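Long-range contacts in dipeptide Epimerase (Enterococcus faecalis V583, PDB 3JVA), which belongs to the mandelate racemase/muconate lactonizing enzyme family of the enolase superfamily and carries a magnesium ion in its barrel domain: residues Val180-Lys185 against Asp208-Leu213; Val142-Ala147 against Val173-Glu178. All coordinates share one frame; numbering follows the deposited sequence.

Contact 1. Residues Val180-Lys185 against Asp208-Leu213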
ATOM      1  N   VAL B 180      -3.649 -29.649  38.319  1.00 27.00           N
ATOM      2  CA  VAL B 180      -3.489 -30.715  37.334  1.00 26.60           C
ATOM      3  C   VAL B 180      -2.129 -30.858  36.648  1.00 25.82           C
ATOM      4  O   VAL B 180      -1.909 -31.809  35.907  1.00 26.19           O
ATOM      5  CB  VAL B 180      -4.572 -30.598  36.238  1.00 26.66           C
ATOM      6  CG1 VAL B 180      -5.954 -30.507  36.886  1.00 27.22           C
ATOM      7  CG2 VAL B 180      -4.303 -29.374  35.369  1.00 27.28           C
ATOM      8  N   GLY B 181      -1.214 -29.926  36.875  1.00 27.07           N
ATOM      9  CA  GLY B 181       0.089 -30.052  36.242  1.00 28.03           C
ATOM     10  C   GLY B 181       0.179 -29.425  34.863  1.00 29.48           C
ATOM     11  O   GLY B 181      -0.812 -28.917  34.336  1.00 29.28           O
ATOM     12  N   PHE B 182       1.365 -29.492  34.266  1.00 28.99           N
ATOM     13  CA  PHE B 182       1.612 -28.886  32.962  1.00 30.72           C
ATOM     14  C   PHE B 182       1.357 -29.723  31.713  1.00 30.47           C
ATOM     15  O   PHE B 182       1.510 -29.217  30.603  1.00 32.27           O
ATOM     16  CB  PHE B 182       3.040 -28.336  32.933  1.00 31.52           C
ATOM     17  CG  PHE B 182       3.228 -27.136  33.811  1.00 33.39           C
ATOM     18  CD1 PHE B 182       3.056 -25.853  33.302  1.00 35.06           C
ATOM     19  CD2 PHE B 182       3.495 -27.289  35.165  1.00 35.67           C
ATOM     20  CE1 PHE B 182       3.142 -24.736  34.132  1.00 36.30           C
ATOM     21  CE2 PHE B 182       3.582 -26.182  36.004  1.00 36.69           C
ATOM     22  CZ  PHE B 182       3.404 -24.904  35.486  1.00 37.08           C
ATOM     23  N   ASP B 183       0.974 -30.985  31.876  1.00 29.47           N
ATOM     24  CA  ASP B 183       0.700 -31.827  30.716  1.00 30.66           C
ATOM     25  C   ASP B 183      -0.731 -31.658  30.219  1.00 30.75           C
ATOM     26  O   ASP B 183      -1.122 -32.264  29.222  1.00 32.58           O
ATOM     27  CB  ASP B 183       0.955 -33.301  31.036  1.00 33.61           C
ATOM     28  CG  ASP B 183       2.429 -33.612  31.178  1.00 36.62           C
ATOM     29  OD1 ASP B 183       3.202 -33.208  30.282  1.00 39.10           O
ATOM     30  OD2 ASP B 183       2.812 -34.260  32.174  1.00 38.46           O
ATOM     31  N   ILE B 184      -1.508 -30.835  30.916  1.00 29.33           N
ATOM     32  CA  ILE B 184      -2.894 -30.591  30.527  1.00 27.62           C
ATOM     33  C   ILE B 184      -2.957 -29.251  29.798  1.00 27.86           C
ATOM     34  O   ILE B 184      -2.418 -28.248  30.273  1.00 27.64           O
ATOM     35  CB  ILE B 184      -3.830 -30.541  31.766  1.00 27.15           C
ATOM     36  CG1 ILE B 184      -3.786 -31.877  32.514  1.00 27.37           C
ATOM     37  CG2 ILE B 184      -5.262 -30.231  31.334  1.00 26.19           C
ATOM     38  CD1 ILE B 184      -4.224 -33.074  31.687  1.00 28.31           C
ATOM     39  N   LYS B 185      -3.602 -29.237  28.637  1.00 25.39           N
ATOM     40  CA  LYS B 185      -3.715 -28.007  27.866  1.00 25.51           C
ATOM     41  C   LYS B 185      -4.818 -27.120  28.412  1.00 24.11           C
ATOM     42  O   LYS B 185      -5.891 -27.600  28.794  1.00 24.01           O
ATOM     43  CB  LYS B 185      -3.967 -28.330  26.388  1.00 26.92           C
ATOM     44  CG  LYS B 185      -2.735 -28.884  25.681  1.00 29.51           C
ATOM     45  CD  LYS B 185      -3.031 -29.310  24.248  1.00 34.66           C
ATOM     46  CE  LYS B 185      -3.970 -30.505  24.206  1.00 35.15           C
ATOM     47  NZ  LYS B 185      -4.159 -31.016  22.818  1.00 38.62           N
ATOM     48  N   ASP B 208       2.268 -16.923  31.636  1.00 29.39           N
ATOM     49  CA  ASP B 208       3.207 -17.498  32.599  1.00 33.13           C
ATOM     50  C   ASP B 208       2.753 -18.871  33.086  1.00 33.80           C
ATOM     51  O   ASP B 208       3.543 -19.625  33.656  1.00 33.95           O
ATOM     52  CB  ASP B 208       3.378 -16.583  33.816  1.00 35.54           C
ATOM     53  CG  ASP B 208       4.077 -15.279  33.478  1.00 38.35           C
ATOM     54  OD1 ASP B 208       5.030 -15.303  32.673  1.00 40.10           O
ATOM     55  OD2 ASP B 208       3.684 -14.230  34.032  1.00 42.09           O
ATOM     56  N   TYR B 209       1.484 -19.193  32.865  1.00 33.24           N
ATOM     57  CA  TYR B 209       0.935 -20.471  33.303  1.00 33.65           C
ATOM     58  C   TYR B 209       0.805 -21.491  32.182  1.00 34.21           C
ATOM     59  O   TYR B 209       0.139 -22.513  32.339  1.00 35.66           O
ATOM     60  CB  TYR B 209      -0.424 -20.238  33.965  1.00 34.01           C
ATOM     61  CG  TYR B 209      -0.314 -19.382  35.202  1.00 34.72           C
ATOM     62  CD1 TYR B 209       0.130 -19.924  36.408  1.00 35.37           C
ATOM     63  CD2 TYR B 209      -0.578 -18.016  35.152  1.00 34.41           C
ATOM     64  CE1 TYR B 209       0.314 -19.126  37.530  1.00 36.28           C
ATOM     65  CE2 TYR B 209      -0.396 -17.207  36.271  1.00 36.66           C
ATOM     66  CZ  TYR B 209       0.051 -17.771  37.456  1.00 36.58           C
ATOM     67  OH  TYR B 209       0.245 -16.977  38.561  1.00 39.45           O
ATOM     68  N   GLN B 210       1.456 -21.213  31.055  1.00 31.62           N
ATOM     69  CA  GLN B 210       1.420 -22.101  29.901  1.00 31.38           C
ATOM     70  C   GLN B 210       0.004 -22.190  29.339  1.00 30.44           C
ATOM     71  O   GLN B 210      -0.779 -23.058  29.723  1.00 31.79           O
ATOM     72  CB  GLN B 210       1.903 -23.505  30.280  1.00 33.54           C
ATOM     73  CG  GLN B 210       1.848 -24.490  29.121  1.00 38.07           C
ATOM     74  CD  GLN B 210       2.104 -25.925  29.547  1.00 40.91           C
ATOM     75  OE1 GLN B 210       3.188 -26.260  30.027  1.00 43.43           O
ATOM     76  NE2 GLN B 210       1.102 -26.781  29.369  1.00 41.05           N
ATOM     77  N   ILE B 211      -0.314 -21.290  28.420  1.00 28.36           N
ATOM     78  CA  ILE B 211      -1.636 -21.261  27.813  1.00 28.37           C
ATOM     79  C   ILE B 211      -1.550 -21.756  26.381  1.00 27.35           C
ATOM     80  O   ILE B 211      -0.678 -21.328  25.631  1.00 27.40           O
ATOM     81  CB  ILE B 211      -2.200 -19.832  27.828  1.00 27.38           C
ATOM     82  CG1 ILE B 211      -2.277 -19.335  29.272  1.00 28.92           C
ATOM     83  CG2 ILE B 211      -3.571 -19.796  27.171  1.00 28.21           C
ATOM     84  CD1 ILE B 211      -3.031 -20.268  30.205  1.00 27.56           C
ATOM     85  N   GLU B 212      -2.440 -22.671  26.004  1.00 25.49           N
ATOM     86  CA  GLU B 212      -2.430 -23.195  24.644  1.00 24.62           C
ATOM     87  C   GLU B 212      -2.879 -22.137  23.640  1.00 24.81           C
ATOM     88  O   GLU B 212      -2.300 -22.007  22.555  1.00 25.00           O
ATOM     89  CB  GLU B 212      -3.347 -24.411  24.510  1.00 26.57           C
ATOM     90  CG  GLU B 212      -3.372 -24.939  23.087  1.00 28.39           C
ATOM     91  CD  GLU B 212      -4.559 -25.827  22.804  1.00 31.59           C
ATOM     92  OE1 GLU B 212      -5.608 -25.638  23.450  1.00 33.47           O
ATOM     93  OE2 GLU B 212      -4.448 -26.696  21.920  1.00 31.94           O
ATOM     94  N   LEU B 213      -3.925 -21.397  23.994  1.00 23.23           N
ATOM     95  CA  LEU B 213      -4.439 -20.350  23.122  1.00 21.36           C
ATOM     96  C   LEU B 213      -5.441 -19.453  23.825  1.00 21.22           C
ATOM     97  O   LEU B 213      -6.009 -19.813  24.860  1.00 21.78           O
ATOM     98  CB  LEU B 213      -5.096 -20.973  21.883  1.00 22.55           C
ATOM     99  CG  LEU B 213      -6.337 -21.840  22.130  1.00 22.37           C
ATOM    100  CD1 LEU B 213      -7.575 -20.954  22.331  1.00 23.00           C
ATOM    101  CD2 LEU B 213      -6.550 -22.765  20.938  1.00 23.03           C
TER
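The side chain of Q210 crosses the edge of the F182 ring at a slant, with its NE2 directed to the F182 carbonyl. Its OE1 sits near the ring plane, 3.3 Å from F182 CD1, and Q210 CB meets the same ring atom at 4.0 Å, also from the edge. Ring and amide planes, 61° apart, are far from parallel, so with OE1 and CB at the ring edge this is no stack. The N-H side of the amide makes the hydrogen bond: Q210 NE2 donates to F182 O at 2.8 Å with an N-H...O angle of 162°, and that oxygen lies close to the amide plane. Q210 reaches it because CG stands anti to the backbone N (chi1 178°) and the chain beyond is extended. The bond favours the modelled flip of the amide, since the opposite one would turn an oxygen toward F182 O.

Both segments are helix-to-strand loops of the beta/alpha barrel, leading into the neighbouring parallel strands 185-189 and 213-215. At the loop ends, the CA atoms of K185 and E212 are 5.9 Å apart. Their side chains pass obliquely, with K185 CD 3.8 Å from E212 OE2; the lysine's bend at chi3 lies beyond that contact. K185 NZ stays 4.4 Å from E212 OE2, beyond a salt bridge, although the opposite charges probably attract. The glutamate is held more firmly elsewhere: OE1 forms a salt bridge with R187 of strand 185-189, and OE2 one with R316 of strand 314-317.

Contact 2. Residues Val142-Ala147 against Val173-Glu178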
ATOM      1  N   VAL B 142     -12.621 -24.233  43.712  1.00 32.17           N
ATOM      2  CA  VAL B 142     -13.682 -25.081  43.185  1.00 30.45           C
ATOM      3  C   VAL B 142     -13.360 -25.509  41.756  1.00 29.58           C
ATOM      4  O   VAL B 142     -13.508 -26.679  41.403  1.00 27.06           O
ATOM      5  CB  VAL B 142     -15.043 -24.356  43.201  1.00 33.25           C
ATOM      6  CG1 VAL B 142     -16.107 -25.232  42.553  1.00 34.08           C
ATOM      7  CG2 VAL B 142     -15.435 -24.025  44.635  1.00 34.30           C
ATOM      8  N   MET B 143     -12.918 -24.562  40.932  1.00 28.12           N
ATOM      9  CA  MET B 143     -12.576 -24.888  39.552  1.00 27.56           C
ATOM     10  C   MET B 143     -11.420 -25.883  39.529  1.00 26.61           C
ATOM     11  O   MET B 143     -11.368 -26.779  38.684  1.00 25.78           O
ATOM     12  CB  MET B 143     -12.195 -23.621  38.781  1.00 28.44           C
ATOM     13  CG  MET B 143     -13.324 -22.610  38.668  1.00 26.00           C
ATOM     14  SD  MET B 143     -12.944 -21.278  37.505  1.00 27.73           S
ATOM     15  CE  MET B 143     -13.121 -22.169  35.939  1.00 25.89           C
ATOM     16  N   ALA B 144     -10.500 -25.724  40.474  1.00 27.11           N
ATOM     17  CA  ALA B 144      -9.344 -26.604  40.570  1.00 28.01           C
ATOM     18  C   ALA B 144      -9.770 -28.043  40.835  1.00 28.71           C
ATOM     19  O   ALA B 144      -9.262 -28.972  40.203  1.00 28.19           O
ATOM     20  CB  ALA B 144      -8.410 -26.119  41.672  1.00 27.73           C
ATOM     21  N   GLN B 145     -10.703 -28.233  41.763  1.00 29.94           N
ATOM     22  CA  GLN B 145     -11.164 -29.583  42.068  1.00 31.70           C
ATOM     23  C   GLN B 145     -11.929 -30.154  40.877  1.00 30.18           C
ATOM     24  O   GLN B 145     -11.864 -31.352  40.605  1.00 28.95           O
ATOM     25  CB  GLN B 145     -12.043 -29.600  43.327  1.00 35.50           C
ATOM     26  CG  GLN B 145     -13.392 -28.925  43.186  1.00 41.17           C
ATOM     27  CD  GLN B 145     -14.269 -29.127  44.409  1.00 45.34           C
ATOM     28  OE1 GLN B 145     -13.927 -28.699  45.514  1.00 46.43           O
ATOM     29  NE2 GLN B 145     -15.408 -29.787  44.220  1.00 46.56           N
ATOM     30  N   LYS B 146     -12.644 -29.296  40.155  1.00 29.02           N
ATOM     31  CA  LYS B 146     -13.383 -29.762  38.987  1.00 29.13           C
ATOM     32  C   LYS B 146     -12.387 -30.186  37.913  1.00 27.36           C
ATOM     33  O   LYS B 146     -12.601 -31.173  37.216  1.00 28.30           O
ATOM     34  CB  LYS B 146     -14.303 -28.665  38.449  1.00 31.97           C
ATOM     35  CG  LYS B 146     -15.430 -28.284  39.397  1.00 34.55           C
ATOM     36  CD  LYS B 146     -16.362 -27.255  38.770  1.00 38.46           C
ATOM     37  CE  LYS B 146     -15.599 -26.018  38.306  1.00 38.26           C
ATOM     38  NZ  LYS B 146     -16.508 -24.972  37.773  1.00 38.43           N
ATOM     39  N   ALA B 147     -11.292 -29.440  37.794  1.00 27.35           N
ATOM     40  CA  ALA B 147     -10.263 -29.762  36.813  1.00 26.41           C
ATOM     41  C   ALA B 147      -9.701 -31.156  37.086  1.00 26.04           C
ATOM     42  O   ALA B 147      -9.575 -31.975  36.171  1.00 24.29           O
ATOM     43  CB  ALA B 147      -9.145 -28.723  36.860  1.00 25.37           C
ATOM     44  N   VAL B 173      -6.670 -19.522  36.863  1.00 27.03           N
ATOM     45  CA  VAL B 173      -5.705 -20.241  36.042  1.00 27.70           C
ATOM     46  C   VAL B 173      -4.596 -20.832  36.912  1.00 28.04           C
ATOM     47  O   VAL B 173      -4.174 -21.970  36.715  1.00 28.00           O
ATOM     48  CB  VAL B 173      -5.093 -19.316  34.964  1.00 28.84           C
ATOM     49  CG1 VAL B 173      -3.965 -20.028  34.241  1.00 28.70           C
ATOM     50  CG2 VAL B 173      -6.176 -18.905  33.969  1.00 28.80           C
ATOM     51  N   LYS B 174      -4.137 -20.053  37.884  1.00 29.36           N
ATOM     52  CA  LYS B 174      -3.088 -20.499  38.793  1.00 29.25           C
ATOM     53  C   LYS B 174      -3.509 -21.760  39.549  1.00 28.53           C
ATOM     54  O   LYS B 174      -2.766 -22.739  39.600  1.00 29.27           O
ATOM     55  CB  LYS B 174      -2.766 -19.392  39.796  1.00 31.32           C
ATOM     56  CG  LYS B 174      -1.783 -19.806  40.878  1.00 34.63           C
ATOM     57  CD  LYS B 174      -1.596 -18.706  41.915  1.00 36.69           C
ATOM     58  CE  LYS B 174      -0.983 -17.460  41.304  1.00 39.13           C
ATOM     59  NZ  LYS B 174      -0.759 -16.394  42.321  1.00 41.71           N
ATOM     60  N   ALA B 175      -4.702 -21.725  40.135  1.00 27.90           N
ATOM     61  CA  ALA B 175      -5.233 -22.854  40.895  1.00 27.07           C
ATOM     62  C   ALA B 175      -5.388 -24.096  40.023  1.00 27.57           C
ATOM     63  O   ALA B 175      -5.011 -25.202  40.412  1.00 26.00           O
ATOM     64  CB  ALA B 175      -6.577 -22.477  41.512  1.00 26.81           C
ATOM     65  N   ILE B 176      -5.948 -23.913  38.835  1.00 27.59           N
ATOM     66  CA  ILE B 176      -6.144 -25.034  37.931  1.00 27.44           C
ATOM     67  C   ILE B 176      -4.813 -25.662  37.535  1.00 28.13           C
ATOM     68  O   ILE B 176      -4.641 -26.880  37.639  1.00 29.72           O
ATOM     69  CB  ILE B 176      -6.909 -24.583  36.665  1.00 26.99           C
ATOM     70  CG1 ILE B 176      -8.319 -24.134  37.061  1.00 29.53           C
ATOM     71  CG2 ILE B 176      -6.964 -25.715  35.654  1.00 26.37           C
ATOM     72  CD1 ILE B 176      -9.124 -23.518  35.928  1.00 30.46           C
ATOM     73  N   ARG B 177      -3.869 -24.835  37.095  1.00 29.91           N
ATOM     74  CA  ARG B 177      -2.565 -25.337  36.680  1.00 30.94           C
ATOM     75  C   ARG B 177      -1.861 -26.120  37.783  1.00 31.19           C
ATOM     76  O   ARG B 177      -1.362 -27.219  37.546  1.00 31.60           O
ATOM     77  CB  ARG B 177      -1.662 -24.186  36.214  1.00 29.17           C
ATOM     78  CG  ARG B 177      -0.270 -24.638  35.779  1.00 28.70           C
ATOM     79  CD  ARG B 177      -0.346 -25.669  34.662  1.00 27.81           C
ATOM     80  NE  ARG B 177      -0.702 -25.072  33.378  1.00 28.29           N
ATOM     81  CZ  ARG B 177      -1.188 -25.754  32.347  1.00 28.12           C
ATOM     82  NH1 ARG B 177      -1.389 -27.061  32.451  1.00 27.86           N
ATOM     83  NH2 ARG B 177      -1.450 -25.137  31.201  1.00 27.36           N
ATOM     84  N   GLU B 178      -1.818 -25.559  38.985  1.00 32.03           N
ATOM     85  CA  GLU B 178      -1.151 -26.235  40.092  1.00 33.07           C
ATOM     86  C   GLU B 178      -1.857 -27.530  40.465  1.00 32.02           C
ATOM     87  O   GLU B 178      -1.225 -28.478  40.928  1.00 30.78           O
ATOM     88  CB  GLU B 178      -1.071 -25.313  41.312  1.00 36.71           C
ATOM     89  CG  GLU B 178      -2.392 -24.685  41.714  1.00 42.72           C
ATOM     90  CD  GLU B 178      -2.231 -23.645  42.809  1.00 46.46           C
ATOM     91  OE1 GLU B 178      -1.352 -22.764  42.663  1.00 48.99           O
ATOM     92  OE2 GLU B 178      -2.983 -23.702  43.809  1.00 46.92           O
TER
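I176 has chi1 near -65°, which sets CG2 anti to the backbone N and leaves CG1 beside that N, anti to the carbonyl carbon, while chi2 of 173° stretches CD1 outward; the two methyls thereby reach M143 and A147, one helical turn apart. I176 CD1 comes to 4.2 Å from M143 CB, and I176 CG2 to 3.9 Å from A147 CB.

The two helices, 140-152 and 166-180, are consecutive helices of the outer layer of the beta/alpha barrel, separated in sequence by strand 157-161. Their N-to-C directions run roughly parallel, as repeated beta-alpha units require, with a signed crossing angle of -31°. Over the short segments the axes approach to 8.1 Å. Such a close approach fits the small side chains at the interface: A144, A147 and A175 present single methyl groups, and the CA atoms of A144 and I176 stand 4.4 Å apart.

No hydrogen bond joins the segments, so packing alone connects them. Two levels of it can be told apart. On the barrel side, I176 also rests on I160 and L186, M143 on L135 and I160, and A147 on L158, so this half of the interface merges with the apolar layer between helices and strands. The second level is formed by the alanine pair, both partly exposed, whose methyls meet with A144 CB 4.1 Å from A175 CB. The same methyl of A144 also touches the backbone of the other helix, its CB lying 3.7 Å from A175 O.

How the contacts relate
R177 joins the two contacts. It belongs to segment 173-178, but its CB points away from helix 140-152, and its guanidinium group binds backbone oxygens of both loops of contact 1: R177 NH2 probably to Q210 O at 2.6 Å, R177 NH1 probably to I184 O at 2.7 Å. NH1 also reaches G181 O, and NE reaches Y209 O. The contact centres are 11 Å apart, on the same side of the chain's centre. Contact 1 lies where strands 185-189 and 213-215 begin, whereas D189 and E215, at the far ends of these strands, bind the magnesium ion with D240. Accordingly, the E212 side chain is about 12 Å from the metal.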